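Side-chain contacts in transferrin binding protein B (Actinobacillus suis, PDB 3PQU), which probably captures host transferrin at the surface of this porcine pathogen as an outer-membrane lipoprotein, supporting iron acquisition: residues A[86-91]-A[103-108]; A[123-128]-A[203-208]. One frame throughout, in Å; residues are numbered along the deposited sequence. Where two conformers were deposited one is given.

Contact 1: residues A[86-91]-A[103-108]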
loop_
_atom_site.group_PDB
_atom_site.type_symbol
_atom_site.label_atom_id
_atom_site.label_comp_id
_atom_site.label_asym_id
_atom_site.label_seq_id
_atom_site.Cartn_x
_atom_site.Cartn_y
_atom_site.Cartn_z
ATOM N N ASP A 86 12.841 0.269 -8.722
ATOM C CA ASP A 86 14.194 0.277 -9.261
ATOM C C ASP A 86 14.860 1.617 -8.986
ATOM O O ASP A 86 16.079 1.699 -8.898
ATOM C CB ASP A 86 14.182 -0.004 -10.764
ATOM C CG ASP A 86 13.799 -1.437 -11.085
ATOM O OD1 ASP A 86 13.963 -2.313 -10.201
ATOM O OD2 ASP A 86 13.341 -1.682 -12.225
ATOM N N GLU A 87 14.055 2.667 -8.846
ATOM C CA GLU A 87 14.578 3.974 -8.484
ATOM C C GLU A 87 14.731 4.060 -6.966
ATOM O O GLU A 87 13.780 4.385 -6.264
ATOM C CB GLU A 87 13.638 5.082 -8.949
ATOM C CG GLU A 87 13.490 5.215 -10.447
ATOM C CD GLU A 87 12.567 6.361 -10.824
ATOM O OE1 GLU A 87 12.052 6.371 -11.964
ATOM O OE2 GLU A 87 12.352 7.251 -9.972
ATOM N N ILE A 88 15.922 3.754 -6.464
ATOM C CA ILE A 88 16.197 3.840 -5.038
ATOM C C ILE A 88 16.000 5.278 -4.544
ATOM O O ILE A 88 16.507 6.229 -5.145
ATOM C CB ILE A 88 17.633 3.338 -4.736
ATOM C CG1 ILE A 88 17.829 1.915 -5.270
ATOM C CG2 ILE A 88 17.932 3.385 -3.244
ATOM C CD1 ILE A 88 16.954 0.843 -4.577
ATOM N N PRO A 89 15.238 5.460 -3.458
ATOM C CA PRO A 89 14.966 6.847 -3.042
ATOM C C PRO A 89 16.242 7.648 -2.793
ATOM O O PRO A 89 17.148 7.130 -2.150
ATOM C CB PRO A 89 14.184 6.678 -1.721
ATOM C CG PRO A 89 13.528 5.331 -1.838
ATOM C CD PRO A 89 14.482 4.468 -2.668
ATOM N N HIS A 90 16.301 8.887 -3.291
ATOM C CA HIS A 90 17.439 9.782 -3.069
ATOM C C HIS A 90 18.789 9.364 -3.716
ATOM O O HIS A 90 19.762 10.114 -3.640
ATOM C CB HIS A 90 17.608 10.067 -1.566
ATOM C CG HIS A 90 16.440 10.787 -0.959
ATOM N ND1 HIS A 90 16.265 12.147 -1.073
ATOM C CD2 HIS A 90 15.368 10.330 -0.266
ATOM C CE1 HIS A 90 15.147 12.502 -0.464
ATOM N NE2 HIS A 90 14.587 11.417 0.038
ATOM N N LEU A 91 18.860 8.199 -4.357
ATOM C CA LEU A 91 20.142 7.737 -4.912
ATOM C C LEU A 91 20.736 8.744 -5.917
ATOM O O LEU A 91 21.926 9.064 -5.875
ATOM C CB LEU A 91 20.021 6.342 -5.541
ATOM C CG LEU A 91 21.355 5.757 -6.043
ATOM C CD1 LEU A 91 22.329 5.512 -4.876
ATOM C CD2 LEU A 91 21.190 4.479 -6.872
ATOM N N ILE A 103 28.987 6.128 -2.638
ATOM C CA ILE A 103 27.534 6.020 -2.504
ATOM C C ILE A 103 27.174 4.548 -2.431
ATOM O O ILE A 103 27.566 3.745 -3.306
ATOM C CB ILE A 103 26.803 6.627 -3.709
ATOM C CG1 ILE A 103 27.291 8.053 -3.999
ATOM C CG2 ILE A 103 25.315 6.598 -3.492
ATOM C CD1 ILE A 103 27.032 9.038 -2.894
ATOM N N TYR A 104 26.432 4.191 -1.387
ATOM C CA TYR A 104 26.034 2.805 -1.160
ATOM C C TYR A 104 24.545 2.686 -0.856
ATOM O O TYR A 104 23.920 3.635 -0.375
ATOM C CB TYR A 104 26.838 2.224 0.008
ATOM C CG TYR A 104 28.325 2.146 -0.237
ATOM C CD1 TYR A 104 28.858 1.227 -1.138
ATOM C CD2 TYR A 104 29.201 2.995 0.434
ATOM C CE1 TYR A 104 30.237 1.156 -1.371
ATOM C CE2 TYR A 104 30.575 2.929 0.215
ATOM C CZ TYR A 104 31.085 2.003 -0.683
ATOM O OH TYR A 104 32.442 1.934 -0.886
ATOM N N HIS A 105 23.971 1.522 -1.132
ATOM C CA HIS A 105 22.632 1.239 -0.626
ATOM C C HIS A 105 22.419 -0.258 -0.366
ATOM O O HIS A 105 23.162 -1.100 -0.861
ATOM C CB HIS A 105 21.539 1.850 -1.510
ATOM C CG HIS A 105 21.381 1.172 -2.832
ATOM N ND1 HIS A 105 20.504 0.125 -3.031
ATOM C CD2 HIS A 105 21.984 1.393 -4.027
ATOM C CE1 HIS A 105 20.579 -0.274 -4.291
ATOM N NE2 HIS A 105 21.468 0.480 -4.918
ATOM N N SER A 106 21.415 -0.561 0.446
ATOM C CA SER A 106 21.234 -1.879 1.000
ATOM C C SER A 106 20.879 -2.949 -0.040
ATOM O O SER A 106 20.890 -4.132 0.279
ATOM C CB SER A 106 20.146 -1.837 2.087
ATOM O OG SER A 106 18.980 -1.211 1.568
ATOM N N HIS A 107 20.521 -2.544 -1.255
ATOM C CA HIS A 107 20.260 -3.531 -2.305
ATOM C C HIS A 107 21.344 -3.502 -3.406
ATOM O O HIS A 107 21.147 -4.065 -4.492
ATOM C CB HIS A 107 18.858 -3.338 -2.931
ATOM C CG HIS A 107 17.724 -3.832 -2.074
ATOM N ND1 HIS A 107 17.054 -5.007 -2.331
ATOM C CD2 HIS A 107 17.156 -3.313 -0.960
ATOM C CE1 HIS A 107 16.112 -5.187 -1.418
ATOM N NE2 HIS A 107 16.156 -4.173 -0.571
ATOM N N ASP A 108 22.480 -2.858 -3.138
ATOM C CA ASP A 108 23.461 -2.625 -4.217
ATOM C C ASP A 108 24.269 -3.870 -4.581
ATOM O O ASP A 108 25.048 -3.860 -5.527
ATOM C CB ASP A 108 24.356 -1.387 -3.970
ATOM C CG ASP A 108 25.408 -1.599 -2.872
ATOM O OD1 ASP A 108 25.723 -2.747 -2.520
ATOM O OD2 ASP A 108 25.948 -0.599 -2.364
#
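I88 lays its CG1 branch over one face of the H105 imidazole, a CH-pi contact in which CG1 stands 3.9 Å from the ring centroid and 21° off the normal. CG1 comes nearest at CE1 of H105, 3.6 Å away. The opposite face of the imidazole is taken by CB of D108, so the ring lies sandwiched between aliphatic carbon on both faces. D108 also fixes the turn: its OD2 accepts the backbone N of H105 at 3.2 Å, from above the carboxylate plane, and is itself salt-bridged to K114. The tightest packing is at L91, whose CG, trans to the backbone N (chi1 -176°), carries CD1 to within 3.5 Å of CG2 of I103. Between L91 and H105 the fit is slacker, with L91 CD1 still 4.2 Å from H105 CD2. Each of the four touching residues keeps part of its surface open to solvent, and the solvent side lies toward the exposed D86 and E87, which precede I88. The loop ahead of helix 91-97, with the first residue of that helix, thus packs on edge strand 103-105 of the handle sheet, where I88 and H105 both rest on V126 of strand 121-128.

Contact 2: residues A[123-128]-A[203-208]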
loop_
_atom_site.group_PDB
_atom_site.type_symbol
_atom_site.label_atom_id
_atom_site.label_comp_id
_atom_site.label_asym_id
_atom_site.label_seq_id
_atom_site.Cartn_x
_atom_site.Cartn_y
_atom_site.Cartn_z
ATOM N N SER A 123 14.178 -2.121 0.865
ATOM C CA SER A 123 14.292 -1.488 2.168
ATOM C C SER A 123 15.726 -1.418 2.613
ATOM O O SER A 123 16.581 -2.080 2.038
ATOM C CB SER A 123 13.477 -2.229 3.232
ATOM O OG SER A 123 14.223 -3.308 3.781
ATOM N N GLY A 124 15.950 -0.626 3.669
ATOM C CA GLY A 124 17.226 -0.550 4.366
ATOM C C GLY A 124 17.720 0.882 4.411
ATOM O O GLY A 124 17.240 1.715 5.182
ATOM N N TYR A 125 18.689 1.179 3.557
ATOM C CA TYR A 125 19.366 2.460 3.637
ATOM C C TYR A 125 19.989 2.818 2.296
ATOM O O TYR A 125 20.224 1.961 1.432
ATOM C CB TYR A 125 20.432 2.433 4.740
ATOM C CG TYR A 125 21.346 1.223 4.661
ATOM C CD1 TYR A 125 22.347 1.137 3.683
ATOM C CD2 TYR A 125 21.201 0.158 5.545
ATOM C CE1 TYR A 125 23.193 -0.000 3.590
ATOM C CE2 TYR A 125 22.043 -0.980 5.468
ATOM C CZ TYR A 125 23.040 -1.038 4.483
ATOM O OH TYR A 125 23.858 -2.140 4.388
ATOM N N VAL A 126 20.204 4.110 2.129
ATOM C CA VAL A 126 20.902 4.640 0.973
ATOM C C VAL A 126 21.682 5.830 1.509
ATOM O O VAL A 126 21.136 6.656 2.242
ATOM C CB VAL A 126 19.904 5.028 -0.126
ATOM C CG1 VAL A 126 18.701 5.771 0.474
ATOM C CG2 VAL A 126 20.580 5.822 -1.225
ATOM N N PHE A 127 22.967 5.897 1.200
ATOM C CA PHE A 127 23.781 6.912 1.860
ATOM C C PHE A 127 25.098 7.234 1.170
ATOM O O PHE A 127 25.606 6.453 0.352
ATOM C CB PHE A 127 24.045 6.479 3.312
ATOM C CG PHE A 127 25.093 5.389 3.441
ATOM C CD1 PHE A 127 26.416 5.711 3.715
ATOM C CD2 PHE A 127 24.750 4.046 3.272
ATOM C CE1 PHE A 127 27.397 4.703 3.809
ATOM C CE2 PHE A 127 25.705 3.041 3.377
ATOM C CZ PHE A 127 27.035 3.365 3.648
ATOM N N ASP A 128 25.624 8.409 1.507
ATOM C CA ASP A 128 26.958 8.846 1.116
ATOM C C ASP A 128 27.830 8.633 2.353
ATOM O O ASP A 128 27.511 9.115 3.437
ATOM C CB ASP A 128 26.920 10.329 0.696
ATOM C CG ASP A 128 28.267 10.854 0.203
ATOM O OD1 ASP A 128 29.315 10.403 0.687
ATOM O OD2 ASP A 128 28.292 11.754 -0.653
ATOM N N THR A 203 23.529 3.490 13.380
ATOM C CA THR A 203 22.636 2.935 12.364
ATOM C C THR A 203 23.027 1.481 12.064
ATOM O O THR A 203 24.110 1.011 12.465
ATOM C CB THR A 203 22.777 3.693 11.016
ATOM O OG1 THR A 203 24.092 3.471 10.501
ATOM C CG2 THR A 203 22.523 5.210 11.156
ATOM N N SER A 204 22.193 0.786 11.291
ATOM C CA SER A 204 22.558 -0.558 10.833
ATOM C C SER A 204 23.723 -0.487 9.846
ATOM O O SER A 204 24.278 -1.523 9.488
ATOM C CB SER A 204 21.375 -1.291 10.183
ATOM O OG SER A 204 20.690 -0.412 9.317
ATOM N N ILE A 205 24.065 0.719 9.384
ATOM C CA ILE A 205 25.287 0.913 8.566
ATOM C C ILE A 205 26.572 0.802 9.396
ATOM O O ILE A 205 27.553 0.221 8.946
ATOM C CB ILE A 205 25.293 2.285 7.861
ATOM C CG1 ILE A 205 24.090 2.414 6.913
ATOM C CG2 ILE A 205 26.621 2.524 7.105
ATOM C CD1 ILE A 205 23.779 3.890 6.528
ATOM N N SER A 206 26.574 1.356 10.612
ATOM C CA SER A 206 27.809 1.440 11.402
ATOM C C SER A 206 27.955 0.342 12.458
ATOM O O SER A 206 29.002 0.216 13.096
ATOM C CB SER A 206 27.913 2.805 12.079
ATOM O OG SER A 206 26.871 2.952 13.030
ATOM N N ASP A 207 26.889 -0.424 12.657
ATOM C CA ASP A 207 26.877 -1.554 13.593
ATOM C C ASP A 207 27.978 -2.549 13.182
ATOM O O ASP A 207 28.162 -2.819 11.983
ATOM C CB ASP A 207 25.477 -2.207 13.549
ATOM C CG ASP A 207 25.100 -2.927 14.846
ATOM O OD1 ASP A 207 25.871 -2.920 15.840
ATOM O OD2 ASP A 207 23.993 -3.506 14.868
ATOM N N ASN A 208 28.730 -3.064 14.157
ATOM C CA ASN A 208 29.800 -4.020 13.891
ATOM C C ASN A 208 29.263 -5.451 13.758
ATOM O O ASN A 208 29.386 -6.253 14.668
ATOM C CB ASN A 208 30.862 -3.937 14.993
ATOM C CG ASN A 208 31.595 -2.597 15.004
ATOM O OD1 ASN A 208 31.618 -1.871 14.002
ATOM N ND2 ASN A 208 32.198 -2.268 16.140
#
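A single aliphatic side chain, I205, serves two aromatic faces at once, those of Y125 and F127, which alternate with V126 along strand 121-128. Its CG1 sits almost centrally above the tyrosine ring, 3.8 Å from the centroid and 13° off the normal, and comes closest to CG of Y125. One bond further out, I205 CD1 lies over the phenylalanine ring but displaced toward its rim, 3.4 Å from CD2 of F127. The other branch is used too: CG2 of I205 reaches CZ of F127 at 3.6 Å. With CD1 anti to CA (chi2 162°), the isoleucine spans both rings. Beside it, S204 OG approaches Y125 CD2 obliquely at 3.8 Å, while its hydrogen bond goes to D177 of strand 170-183. The loop that presents I205 is held by T203, whose OG1 accepts the backbone N of S206 at 3.3 Å in an ST motif, and whose carbonyl O receives N of both S206 and D207. Handle sheet and loop 203-208 therefore meet mainly through aliphatic carbon and ring faces, while S204 OG and the T203 acceptors find their bonds on the loop's own side; cohesion across the interface is dispersive and CH-pi in character, and consistent with hydrophobic burial.

From the N terminus, contact 1 comes first: 86-91 meets 103-108 across a short excursion that contains helix 91-97, so it closes a small local loop within the handle. The chain then returns as strand 121-128, and contact 2 opens there, closing a far longer loop that runs through strands 150-157 and 170-183 to loop 203-208, which follows the latter strand of the barrel. The two lie in series, neither enclosing nor crossing the other. They are joined through strand pairing, because strands 103-105 and 121-128 run antiparallel, with Y104 O bonded to F127 N. Contact 1 ties the loop and first turn of helix 91-97 to the edge strand; contact 2 ties that same handle sheet to the neighbouring barrel.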